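Local structure of ribosomal RNA small subunit methyltransferase E (Legionella pneumophila, 5O95) at residues V98-A103 / I139-Q144; A103-A108 / A230-L235; I110-T115 / K129-W134. The protein probably methylates the N3 position of a uridine in 16S ribosomal RNA, with S-adenosyl-L-methionine as the methyl donor. One frame throughout, in Å; residues are numbered along the deposited sequence.

Contact 1. Residues V98-A103 / I139-Q144; sequences VMQKSA and IGACEQ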
ATOM      1  N   VAL B  98      -6.891  -4.792   0.551  1.00 15.42           N
ATOM      2  CA  VAL B  98      -6.176  -5.657  -0.383  1.00 15.00           C
ATOM      3  C   VAL B  98      -6.944  -5.799  -1.686  1.00 17.47           C
ATOM      4  O   VAL B  98      -6.347  -5.803  -2.762  1.00 17.48           O
ATOM      5  CB  VAL B  98      -5.893  -7.031   0.245  1.00 16.34           C
ATOM      6  CG1 VAL B  98      -5.337  -7.984  -0.780  1.00 17.31           C
ATOM      7  CG2 VAL B  98      -4.907  -6.883   1.409  1.00 18.19           C
ATOM      8  N   MET B  99      -8.268  -5.994  -1.603  1.00 15.06           N
ATOM      9  CA  MET B  99      -9.084  -6.064  -2.809  1.00 14.01           C
ATOM     10  C   MET B  99      -8.894  -4.822  -3.665  1.00 13.86           C
ATOM     11  O   MET B  99      -8.719  -4.918  -4.889  1.00 17.70           O
ATOM     12  CB  MET B  99     -10.559  -6.220  -2.432  1.00 17.28           C
ATOM     13  CG  MET B  99     -10.901  -7.555  -1.773  1.00 18.99           C
ATOM     14  SD  MET B  99     -10.789  -8.933  -2.926  1.00 18.81           S
ATOM     15  CE  MET B  99     -10.766 -10.312  -1.762  1.00 19.05           C
ATOM     16  N   GLN B 100      -8.981  -3.637  -3.058  1.00 14.05           N
ATOM     17  CA  GLN B 100      -8.884  -2.405  -3.847  1.00 15.04           C
ATOM     18  C   GLN B 100      -7.493  -2.239  -4.451  1.00 14.67           C
ATOM     19  O   GLN B 100      -7.343  -1.998  -5.661  1.00 16.68           O
ATOM     20  CB  GLN B 100      -9.248  -1.203  -2.975  1.00 21.18           C
ATOM     21  CG  GLN B 100      -9.044   0.127  -3.674  1.00 21.38           C
ATOM     22  CD  GLN B 100      -9.359   1.307  -2.789  1.00 26.01           C
ATOM     23  OE1 GLN B 100      -8.483   1.829  -2.099  1.00 31.91           O
ATOM     24  NE2 GLN B 100     -10.616   1.743  -2.806  1.00 32.52           N
ATOM     25  N   LYS B 101      -6.460  -2.366  -3.631  1.00 15.17           N
ATOM     26  CA  LYS B 101      -5.122  -2.067  -4.105  1.00 13.75           C
ATOM     27  C   LYS B 101      -4.561  -3.158  -5.011  1.00 13.52           C
ATOM     28  O   LYS B 101      -3.729  -2.846  -5.875  1.00 16.25           O
ATOM     29  CB  LYS B 101      -4.226  -1.783  -2.897  1.00 16.45           C
ATOM     30  CG  LYS B 101      -4.714  -0.497  -2.162  1.00 23.43           C
ATOM     31  CD  LYS B 101      -3.712   0.150  -1.263  1.00 38.28           C
ATOM     32  CE  LYS B 101      -4.342   1.410  -0.668  1.00 37.07           C
ATOM     33  NZ  LYS B 101      -5.107   2.188  -1.696  1.00 40.70           N
ATOM     34  N   SER B 102      -4.960  -4.421  -4.826  1.00 16.51           N
ATOM     35  CA  SER B 102      -4.446  -5.449  -5.721  1.00 12.49           C
ATOM     36  C   SER B 102      -5.013  -5.258  -7.124  1.00 13.59           C
ATOM     37  O   SER B 102      -4.311  -5.464  -8.117  1.00 17.58           O
ATOM     38  CB  SER B 102      -4.723  -6.848  -5.182  1.00 15.58           C
ATOM     39  OG  SER B 102      -6.110  -7.127  -5.167  1.00 16.03           O
ATOM     40  N   ALA B 103      -6.272  -4.823  -7.208  1.00 15.93           N
ATOM     41  CA  ALA B 103      -6.848  -4.445  -8.493  1.00 14.83           C
ATOM     42  C   ALA B 103      -6.058  -3.312  -9.161  1.00 16.09           C
ATOM     43  O   ALA B 103      -5.768  -3.368 -10.366  1.00 14.95           O
ATOM     44  CB  ALA B 103      -8.330  -4.090  -8.311  1.00 13.90           C
ATOM     45  N   ILE B 139     -14.550  -3.831  -8.626  1.00 14.34           N
ATOM     46  CA  ILE B 139     -15.113  -3.095  -9.766  1.00 14.82           C
ATOM     47  C   ILE B 139     -14.857  -1.601  -9.613  1.00 15.88           C
ATOM     48  O   ILE B 139     -14.424  -0.920 -10.564  1.00 15.89           O
ATOM     49  CB  ILE B 139     -16.611  -3.404  -9.918  1.00 15.54           C
ATOM     50  CG1 ILE B 139     -16.783  -4.809 -10.482  1.00 14.06           C
ATOM     51  CG2 ILE B 139     -17.246  -2.438 -10.928  1.00 16.74           C
ATOM     52  CD1 ILE B 139     -18.219  -5.381 -10.341  1.00 17.07           C
ATOM     53  N   GLY B 140     -15.079  -1.078  -8.401  1.00 16.91           N
ATOM     54  CA  GLY B 140     -14.816   0.324  -8.145  1.00 13.11           C
ATOM     55  C   GLY B 140     -13.363   0.679  -8.392  1.00 15.15           C
ATOM     56  O   GLY B 140     -13.054   1.745  -8.928  1.00 15.67           O
ATOM     57  N   ALA B 141     -12.448  -0.218  -8.011  1.00 16.11           N
ATOM     58  CA  ALA B 141     -11.027   0.053  -8.214  1.00 17.16           C
ATOM     59  C   ALA B 141     -10.658   0.029  -9.698  1.00 13.72           C
ATOM     60  O   ALA B 141      -9.796   0.800 -10.142  1.00 17.78           O
ATOM     61  CB  ALA B 141     -10.181  -0.950  -7.415  1.00 18.26           C
ATOM     62  N   CYS B 142     -11.315  -0.827 -10.483  1.00 14.66           N
ATOM     63  CA  CYS B 142     -11.089  -0.792 -11.924  1.00 16.16           C
ATOM     64  C   CYS B 142     -11.633   0.488 -12.527  1.00 16.51           C
ATOM     65  O   CYS B 142     -11.016   1.051 -13.440  1.00 15.17           O
ATOM     66  CB  CYS B 142     -11.727  -2.005 -12.609  1.00 16.61           C
ATOM     67  SG  CYS B 142     -10.920  -3.576 -12.149  1.00 18.48           S
ATOM     68  N   GLU B 143     -12.783   0.960 -12.032  1.00 15.55           N
ATOM     69  CA  GLU B 143     -13.282   2.257 -12.485  1.00 15.12           C
ATOM     70  C   GLU B 143     -12.261   3.343 -12.211  1.00 16.22           C
ATOM     71  O   GLU B 143     -11.979   4.177 -13.076  1.00 15.35           O
ATOM     72  CB  GLU B 143     -14.613   2.590 -11.815  1.00 16.67           C
ATOM     73  CG  GLU B 143     -15.717   1.629 -12.228  1.00 15.87           C
ATOM     74  CD  GLU B 143     -16.998   1.797 -11.460  1.00 16.64           C
ATOM     75  OE1 GLU B 143     -16.964   2.272 -10.289  1.00 19.63           O
ATOM     76  OE2 GLU B 143     -18.059   1.414 -12.020  1.00 16.36           O
ATOM     77  N   GLN B 144     -11.648   3.322 -11.014  1.00 16.52           N
ATOM     78  CA  GLN B 144     -10.692   4.360 -10.630  1.00 16.44           C
ATOM     79  C   GLN B 144      -9.365   4.257 -11.390  1.00 14.10           C
ATOM     80  O   GLN B 144      -8.799   5.275 -11.798  1.00 18.56           O
ATOM     81  CB  GLN B 144     -10.441   4.269  -9.115  1.00 15.90           C
ATOM     82  CG  GLN B 144      -9.296   5.183  -8.590  1.00 24.67           C
ATOM     83  CD  GLN B 144      -7.891   4.575  -8.726  1.00 34.93           C
ATOM     84  OE1 GLN B 144      -7.690   3.380  -8.530  1.00 25.01           O
ATOM     85  NE2 GLN B 144      -6.927   5.405  -9.086  1.00 30.85           N
TER
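A141 faces Q100 and A103 across two helices that approach closely because small residues meet at the crossing. The CA atoms of Q100 and A141 are only 5.5 Å apart, so that a methyl group lies against main chain: A141 CB is 3.5 Å from Q100 O. The same CB meets A103 CB at 3.8 Å, methyl on methyl, and the first side-chain methylene of Q100 covers it from another direction, CG to A141 CB being 4.1 Å. Both alanines are buried, and the tight part of the contact is little more than these three touches.

The two helices, 94-104 and 124-145, pack on each other within the SPOUT-type RNA methyltransferase domain. On its other flank helix 94-104 meets helix 227-242, with V98 on A231 and S102 on L235. S102 also turns back on its own helix, where its OG reaches V98 O at 2.8 Å; the backbone N of S102 approaches that oxygen from the opposite face of the carbonyl plane, so one acceptor serves two donors.

The looser side is polar. With CG anti to the backbone N (chi1 174°) and the chain extended beyond it, Q100 carries its amide away from A141 to the partly exposed margin, where it packs on R226 of the second subunit. K101 NZ makes a weak hydrogen bond of 3.4 Å to Q100 OE1, while its salt bridge is with E228 of the second subunit. Q144, also partly exposed, gives its NE2 to V224 O of that subunit.

Contact 2. Residues A103-A108 / A230-L235; sequences AELGVA and AAITAL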
ATOM      1  N   ALA B 103      -6.272  -4.823  -7.208  1.00 15.93           N
ATOM      2  CA  ALA B 103      -6.848  -4.445  -8.493  1.00 14.83           C
ATOM      3  C   ALA B 103      -6.058  -3.312  -9.161  1.00 16.09           C
ATOM      4  O   ALA B 103      -5.768  -3.368 -10.366  1.00 14.95           O
ATOM      5  CB  ALA B 103      -8.330  -4.090  -8.311  1.00 13.90           C
ATOM      6  N   GLU B 104      -5.717  -2.265  -8.406  1.00 15.71           N
ATOM      7  CA  GLU B 104      -4.896  -1.176  -8.956  1.00 15.86           C
ATOM      8  C   GLU B 104      -3.552  -1.686  -9.446  1.00 18.45           C
ATOM      9  O   GLU B 104      -3.009  -1.172 -10.441  1.00 18.13           O
ATOM     10  CB  GLU B 104      -4.642  -0.088  -7.903  1.00 19.96           C
ATOM     11  CG  GLU B 104      -5.865   0.659  -7.454  1.00 20.44           C
ATOM     12  CD  GLU B 104      -5.571   1.631  -6.307  1.00 25.19           C
ATOM     13  OE1 GLU B 104      -4.594   2.398  -6.390  1.00 27.81           O
ATOM     14  OE2 GLU B 104      -6.333   1.624  -5.321  1.00 27.22           O
ATOM     15  N   LEU B 105      -2.968  -2.668  -8.727  1.00 13.82           N
ATOM     16  CA  LEU B 105      -1.680  -3.231  -9.106  1.00 16.41           C
ATOM     17  C   LEU B 105      -1.796  -4.289 -10.184  1.00 17.90           C
ATOM     18  O   LEU B 105      -0.815  -4.983 -10.457  1.00 18.77           O
ATOM     19  CB  LEU B 105      -0.933  -3.778  -7.867  1.00 13.02           C
ATOM     20  CG  LEU B 105       0.043  -2.814  -7.214  1.00 19.15           C
ATOM     21  CD1 LEU B 105       1.165  -2.464  -8.212  1.00 20.62           C
ATOM     22  CD2 LEU B 105      -0.650  -1.548  -6.794  1.00 21.30           C
ATOM     23  N   GLY B 106      -2.971  -4.409 -10.819  1.00 14.06           N
ATOM     24  CA  GLY B 106      -3.124  -5.279 -11.968  1.00 17.13           C
ATOM     25  C   GLY B 106      -3.262  -6.755 -11.682  1.00 15.58           C
ATOM     26  O   GLY B 106      -3.074  -7.563 -12.589  1.00 17.56           O
ATOM     27  N   VAL B 107      -3.569  -7.138 -10.440  1.00 16.70           N
ATOM     28  CA  VAL B 107      -3.687  -8.559 -10.132  1.00 16.43           C
ATOM     29  C   VAL B 107      -4.692  -9.180 -11.100  1.00 15.83           C
ATOM     30  O   VAL B 107      -5.681  -8.552 -11.478  1.00 16.97           O
ATOM     31  CB  VAL B 107      -4.109  -8.722  -8.662  1.00 16.31           C
ATOM     32  CG1 VAL B 107      -5.618  -8.439  -8.494  1.00 17.19           C
ATOM     33  CG2 VAL B 107      -3.744 -10.104  -8.118  1.00 18.25           C
ATOM     34  N   ALA B 108      -4.415 -10.416 -11.520  1.00 14.47           N
ATOM     35  CA  ALA B 108      -5.282 -11.107 -12.464  1.00 14.12           C
ATOM     36  C   ALA B 108      -6.380 -11.896 -11.764  1.00 18.06           C
ATOM     37  O   ALA B 108      -7.493 -12.000 -12.293  1.00 17.25           O
ATOM     38  CB  ALA B 108      -4.442 -12.059 -13.321  1.00 16.85           C
ATOM     39  N   ALA B 230       2.091  -6.269   2.881  1.00 14.66           N
ATOM     40  CA  ALA B 230       2.819  -7.326   2.201  1.00 12.80           C
ATOM     41  C   ALA B 230       2.202  -7.644   0.851  1.00 17.21           C
ATOM     42  O   ALA B 230       2.925  -7.845  -0.124  1.00 16.50           O
ATOM     43  CB  ALA B 230       2.851  -8.590   3.060  1.00 19.03           C
ATOM     44  N   ALA B 231       0.874  -7.772   0.795  1.00 14.94           N
ATOM     45  CA  ALA B 231       0.216  -8.011  -0.483  1.00 19.87           C
ATOM     46  C   ALA B 231       0.592  -6.955  -1.501  1.00 19.37           C
ATOM     47  O   ALA B 231       0.953  -7.276  -2.638  1.00 19.77           O
ATOM     48  CB  ALA B 231      -1.299  -8.035  -0.294  1.00 19.24           C
ATOM     49  N   ILE B 232       0.477  -5.686  -1.125  1.00 13.12           N
ATOM     50  CA  ILE B 232       0.676  -4.648  -2.133  1.00 15.29           C
ATOM     51  C   ILE B 232       2.161  -4.491  -2.464  1.00 15.83           C
ATOM     52  O   ILE B 232       2.522  -4.223  -3.610  1.00 16.90           O
ATOM     53  CB  ILE B 232      -0.028  -3.346  -1.719  1.00 20.48           C
ATOM     54  CG1 ILE B 232      -1.501  -3.635  -1.370  1.00 20.23           C
ATOM     55  CG2 ILE B 232      -0.006  -2.333  -2.876  1.00 19.82           C
ATOM     56  CD1 ILE B 232      -2.228  -4.647  -2.321  1.00 23.48           C
ATOM     57  N   THR B 233       3.050  -4.685  -1.488  1.00 15.43           N
ATOM     58  CA  THR B 233       4.480  -4.676  -1.768  1.00 13.06           C
ATOM     59  C   THR B 233       4.881  -5.823  -2.692  1.00 14.19           C
ATOM     60  O   THR B 233       5.668  -5.633  -3.632  1.00 13.70           O
ATOM     61  CB  THR B 233       5.236  -4.787  -0.422  1.00 12.93           C
ATOM     62  OG1 THR B 233       4.953  -3.610   0.356  1.00 16.06           O
ATOM     63  CG2 THR B 233       6.741  -4.944  -0.626  1.00 15.34           C
ATOM     64  N   ALA B 234       4.352  -7.021  -2.451  1.00 15.58           N
ATOM     65  CA  ALA B 234       4.706  -8.159  -3.291  1.00 13.62           C
ATOM     66  C   ALA B 234       4.214  -7.951  -4.720  1.00 12.63           C
ATOM     67  O   ALA B 234       4.947  -8.201  -5.683  1.00 16.99           O
ATOM     68  CB  ALA B 234       4.090  -9.440  -2.713  1.00 16.34           C
ATOM     69  N   LEU B 235       2.967  -7.508  -4.870  1.00 14.53           N
ATOM     70  CA  LEU B 235       2.446  -7.256  -6.210  1.00 13.12           C
ATOM     71  C   LEU B 235       3.262  -6.197  -6.933  1.00 15.45           C
ATOM     72  O   LEU B 235       3.530  -6.325  -8.136  1.00 16.04           O
ATOM     73  CB  LEU B 235       0.985  -6.836  -6.150  1.00 14.90           C
ATOM     74  CG  LEU B 235       0.024  -7.933  -5.697  1.00 20.95           C
ATOM     75  CD1 LEU B 235      -1.366  -7.416  -5.680  1.00 18.44           C
ATOM     76  CD2 LEU B 235       0.138  -9.134  -6.607  1.00 20.06           C
TER
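L105 and L235 mark the closest approach of the two backbones, their CA atoms 6.5 Å apart: one stands where helix 94-104 ends, the other on a continuous turn of helix 227-242. The end of the first helix is a Schellman motif. L105 is the first residue to leave helical angles, G106 takes the C-prime position with a phi of 78°, and the reversal is secured by G106 N to A103 O at 3.0 Å and by V107 N to S102 O. The turn presents L105 and V107, on the two sides of the glycine, to the same helix.

Every side chain that touches is apolar and buried. L105 contributes two parts: its CB lies 4.0 Å from L235 CB, while its CD2 reaches I232 CG2 at 4.0 Å, the two branched chains running obliquely to one another. In I232 it is CG2, anti to the backbone N, that makes this touch. I232 also packs on I232 of the second subunit, and E104 O accepts from R223 NE of that subunit, R223 being an S-adenosyl-L-methionine-binding residue; the contact thus borders the dimer interface, as expected in a SPOUT methyltransferase. Beyond the glycine, V107 adds a looser touch to L235, whose CD1, anti to CA (chi2 -180°), lies 4.3 Å from V107 CB.

Contact 3. Residues I110-T115 / K129-W134; sequences ITPLIT and KKMHQW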
ATOM      1  N   ILE B 110      -7.775 -13.288  -7.583  1.00 17.19           N
ATOM      2  CA  ILE B 110      -7.659 -13.188  -6.129  1.00 15.35           C
ATOM      3  C   ILE B 110      -8.453 -14.327  -5.510  1.00 19.71           C
ATOM      4  O   ILE B 110      -9.640 -14.474  -5.811  1.00 19.14           O
ATOM      5  CB  ILE B 110      -8.216 -11.854  -5.592  1.00 18.96           C
ATOM      6  CG1 ILE B 110      -7.584 -10.665  -6.297  1.00 25.50           C
ATOM      7  CG2 ILE B 110      -7.955 -11.762  -4.075  1.00 20.38           C
ATOM      8  CD1 ILE B 110      -8.401  -9.398  -6.173  1.00 23.77           C
ATOM      9  N   THR B 111      -7.824 -15.088  -4.612  1.00 18.69           N
ATOM     10  CA  THR B 111      -8.517 -16.113  -3.824  1.00 21.27           C
ATOM     11  C   THR B 111      -8.415 -15.777  -2.342  1.00 16.52           C
ATOM     12  O   THR B 111      -7.296 -15.693  -1.813  1.00 19.48           O
ATOM     13  CB  THR B 111      -7.919 -17.508  -4.071  1.00 22.13           C
ATOM     14  OG1 THR B 111      -8.122 -17.888  -5.436  1.00 21.84           O
ATOM     15  CG2 THR B 111      -8.573 -18.548  -3.141  1.00 24.69           C
ATOM     16  N   PRO B 112      -9.521 -15.556  -1.637  1.00 19.40           N
ATOM     17  CA  PRO B 112      -9.448 -15.480  -0.171  1.00 22.72           C
ATOM     18  C   PRO B 112      -9.039 -16.844   0.357  1.00 19.80           C
ATOM     19  O   PRO B 112      -9.568 -17.869  -0.059  1.00 21.89           O
ATOM     20  CB  PRO B 112     -10.883 -15.115   0.238  1.00 21.49           C
ATOM     21  CG  PRO B 112     -11.521 -14.548  -1.033  1.00 24.05           C
ATOM     22  CD  PRO B 112     -10.880 -15.320  -2.142  1.00 22.78           C
ATOM     23  N   LEU B 113      -8.057 -16.853   1.255  1.00 20.00           N
ATOM     24  CA  LEU B 113      -7.423 -18.083   1.692  1.00 21.25           C
ATOM     25  C   LEU B 113      -7.709 -18.307   3.168  1.00 27.22           C
ATOM     26  O   LEU B 113      -7.658 -17.372   3.968  1.00 25.20           O
ATOM     27  CB  LEU B 113      -5.910 -17.991   1.464  1.00 22.60           C
ATOM     28  CG  LEU B 113      -5.097 -19.282   1.566  1.00 31.43           C
ATOM     29  CD1 LEU B 113      -5.532 -20.304   0.505  1.00 29.04           C
ATOM     30  CD2 LEU B 113      -3.617 -18.968   1.442  1.00 28.72           C
ATOM     31  N   ILE B 114      -8.011 -19.551   3.525  1.00 24.69           N
ATOM     32  CA  ILE B 114      -8.170 -19.955   4.920  1.00 24.56           C
ATOM     33  C   ILE B 114      -6.990 -20.841   5.258  1.00 23.67           C
ATOM     34  O   ILE B 114      -6.731 -21.833   4.564  1.00 32.30           O
ATOM     35  CB  ILE B 114      -9.505 -20.685   5.146  1.00 28.75           C
ATOM     36  CG1 ILE B 114     -10.653 -19.826   4.606  1.00 31.03           C
ATOM     37  CG2 ILE B 114      -9.678 -20.979   6.626  1.00 29.62           C
ATOM     38  CD1 ILE B 114     -11.954 -20.602   4.421  1.00 37.35           C
ATOM     39  N   THR B 115      -6.244 -20.458   6.298  1.00 26.00           N
ATOM     40  CA  THR B 115      -5.085 -21.190   6.764  1.00 27.24           C
ATOM     41  C   THR B 115      -5.233 -21.404   8.261  1.00 35.45           C
ATOM     42  O   THR B 115      -6.135 -20.854   8.902  1.00 29.91           O
ATOM     43  CB  THR B 115      -3.772 -20.447   6.461  1.00 28.62           C
ATOM     44  OG1 THR B 115      -3.562 -19.424   7.440  1.00 30.42           O
ATOM     45  CG2 THR B 115      -3.808 -19.819   5.078  1.00 27.66           C
ATOM     46  N   LYS B 129     -21.993 -12.365   1.722  1.00 24.53           N
ATOM     47  CA  LYS B 129     -22.058 -10.909   1.724  1.00 22.08           C
ATOM     48  C   LYS B 129     -20.684 -10.303   1.474  1.00 20.96           C
ATOM     49  O   LYS B 129     -20.567  -9.307   0.762  1.00 25.10           O
ATOM     50  CB  LYS B 129     -22.627 -10.393   3.042  1.00 26.29           C
ATOM     51  CG  LYS B 129     -24.106 -10.756   3.248  1.00 33.63           C
ATOM     52  CD  LYS B 129     -24.633 -10.215   4.566  1.00 62.26           C
ATOM     53  CE  LYS B 129     -25.988 -10.823   4.894  1.00 57.38           C
ATOM     54  NZ  LYS B 129     -26.905 -10.740   3.723  1.00 50.82           N
ATOM     55  N   LYS B 130     -19.641 -10.867   2.092  1.00 22.45           N
ATOM     56  CA  LYS B 130     -18.291 -10.346   1.869  1.00 23.82           C
ATOM     57  C   LYS B 130     -17.876 -10.478   0.411  1.00 21.59           C
ATOM     58  O   LYS B 130     -17.278  -9.558  -0.153  1.00 22.86           O
ATOM     59  CB  LYS B 130     -17.296 -11.061   2.782  1.00 20.69           C
ATOM     60  CG  LYS B 130     -17.330 -10.582   4.212  1.00 28.07           C
ATOM     61  CD  LYS B 130     -16.799  -9.163   4.272  1.00 29.51           C
ATOM     62  CE  LYS B 130     -16.463  -8.777   5.698  1.00 32.24           C
ATOM     63  NZ  LYS B 130     -16.305  -7.298   5.781  1.00 36.98           N
ATOM     64  N   MET B 131     -18.204 -11.607  -0.222  1.00 21.36           N
ATOM     65  CA  MET B 131     -17.836 -11.792  -1.625  1.00 19.14           C
ATOM     66  C   MET B 131     -18.536 -10.775  -2.527  1.00 23.60           C
ATOM     67  O   MET B 131     -17.930 -10.262  -3.483  1.00 20.16           O
ATOM     68  CB  MET B 131     -18.134 -13.226  -2.062  1.00 22.74           C
ATOM     69  CG  MET B 131     -17.270 -14.291  -1.359  1.00 22.74           C
ATOM     70  SD  MET B 131     -15.589 -14.193  -2.020  1.00 24.48           S
ATOM     71  CE  MET B 131     -15.835 -14.721  -3.732  1.00 22.34           C
ATOM     72  N   HIS B 132     -19.801 -10.458  -2.227  1.00 21.50           N
ATOM     73  CA  HIS B 132     -20.510  -9.421  -2.983  1.00 19.87           C
ATOM     74  C   HIS B 132     -19.834  -8.069  -2.800  1.00 19.37           C
ATOM     75  O   HIS B 132     -19.556  -7.353  -3.775  1.00 21.09           O
ATOM     76  CB  HIS B 132     -21.969  -9.350  -2.518  1.00 22.05           C
ATOM     77  CG  HIS B 132     -22.794  -8.359  -3.281  1.00 26.86           C
ATOM     78  ND1 HIS B 132     -23.375  -8.658  -4.496  1.00 29.25           N
ATOM     79  CD2 HIS B 132     -23.136  -7.075  -3.007  1.00 23.32           C
ATOM     80  CE1 HIS B 132     -24.028  -7.599  -4.944  1.00 35.76           C
ATOM     81  NE2 HIS B 132     -23.901  -6.626  -4.058  1.00 25.84           N
ATOM     82  N   GLN B 133     -19.502  -7.734  -1.543  1.00 20.27           N
ATOM     83  CA  GLN B 133     -18.890  -6.448  -1.244  1.00 21.34           C
ATOM     84  C   GLN B 133     -17.500  -6.356  -1.845  1.00 18.76           C
ATOM     85  O   GLN B 133     -17.120  -5.305  -2.368  1.00 19.40           O
ATOM     86  CB  GLN B 133     -18.814  -6.253   0.269  1.00 22.34           C
ATOM     87  CG  GLN B 133     -20.175  -6.151   0.910  1.00 35.89           C
ATOM     88  CD  GLN B 133     -20.119  -6.311   2.416  1.00 68.32           C
ATOM     89  OE1 GLN B 133     -19.045  -6.248   3.020  1.00 43.23           O
ATOM     90  NE2 GLN B 133     -21.277  -6.531   3.030  1.00 53.15           N
ATOM     91  N   TRP B 134     -16.735  -7.451  -1.782  1.00 19.51           N
ATOM     92  CA  TRP B 134     -15.382  -7.453  -2.330  1.00 23.99           C
ATOM     93  C   TRP B 134     -15.398  -7.332  -3.842  1.00 16.07           C
ATOM     94  O   TRP B 134     -14.545  -6.636  -4.418  1.00 18.45           O
ATOM     95  CB  TRP B 134     -14.640  -8.723  -1.932  1.00 17.34           C
ATOM     96  CG  TRP B 134     -14.343  -8.798  -0.480  1.00 17.59           C
ATOM     97  CD1 TRP B 134     -14.294  -7.754   0.407  1.00 17.33           C
ATOM     98  CD2 TRP B 134     -14.073  -9.981   0.269  1.00 19.24           C
ATOM     99  NE1 TRP B 134     -13.995  -8.223   1.668  1.00 17.90           N
ATOM    100  CE2 TRP B 134     -13.856  -9.587   1.608  1.00 21.49           C
ATOM    101  CE3 TRP B 134     -13.982 -11.337  -0.063  1.00 19.98           C
ATOM    102  CZ2 TRP B 134     -13.566 -10.505   2.623  1.00 19.08           C
ATOM    103  CZ3 TRP B 134     -13.696 -12.257   0.956  1.00 20.07           C
ATOM    104  CH2 TRP B 134     -13.481 -11.826   2.276  1.00 21.21           C
TER
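P112 packs against W134 and M131 in an apolar strand-to-helix contact within a beta-alpha-beta unit, strand 109-114, helix 124-145 and strand 152-158. The gap is filled from both sides, by a short proline ring from the strand and the longer W134 and M131 chains from the helix; the nearest CA atoms, those of P112 and M131, are 9.3 Å apart.

P112 CG is the atom that does most of the touching. It comes obliquely to the six-membered part of the indole, 3.7 Å from W134 CZ3, with P112 CB behind it at 4.1 Å from the same carbon. M131 adds a lighter touch, its SD 4.2 Å from P112 CG. The M131 CB bond does not point at the strand, but folds at the first two torsions (chi1 -66°, chi2 -73°) bring the sulfur to the proline.

E96 fixes the polar end of the indole, its OE2 hydrogen-bonded to W134 NE1 and also in a salt bridge with K130 NZ. In W134, chi1 (-68°) directs the ring back over the preceding turn and chi2 sets its tilt; K130 O lies over one face near the rim, 3.0 Å above the ring plane.

W134 also packs on M95 and M99 of helix 94-104 and M131 on Q155 of strand 152-158, while strand 109-114 runs between strands 82-88 and 152-158 of the parallel sheet.

How the contacts relate
Helix 94-104 is common to contacts 1 and 2, which share A103 and adjoin through S102, whose CB lies 3.4 Å from L235 CD1; helix 124-145 is common to contacts 1 and 3. All three are largely buried, but they differ in what lies beside them. Contact 1 joins methyl groups to main chain and has a polar margin at the second subunit; contact 2 is built of larger branched apolar chains and borders the same interface; contact 3 packs a proline on an aromatic ring, and the second subunit does not reach it. M99 ties contacts 1 and 3, its CE 3.8 Å from W134 CE3, whereas contacts 2 and 3 are joined only along the chain.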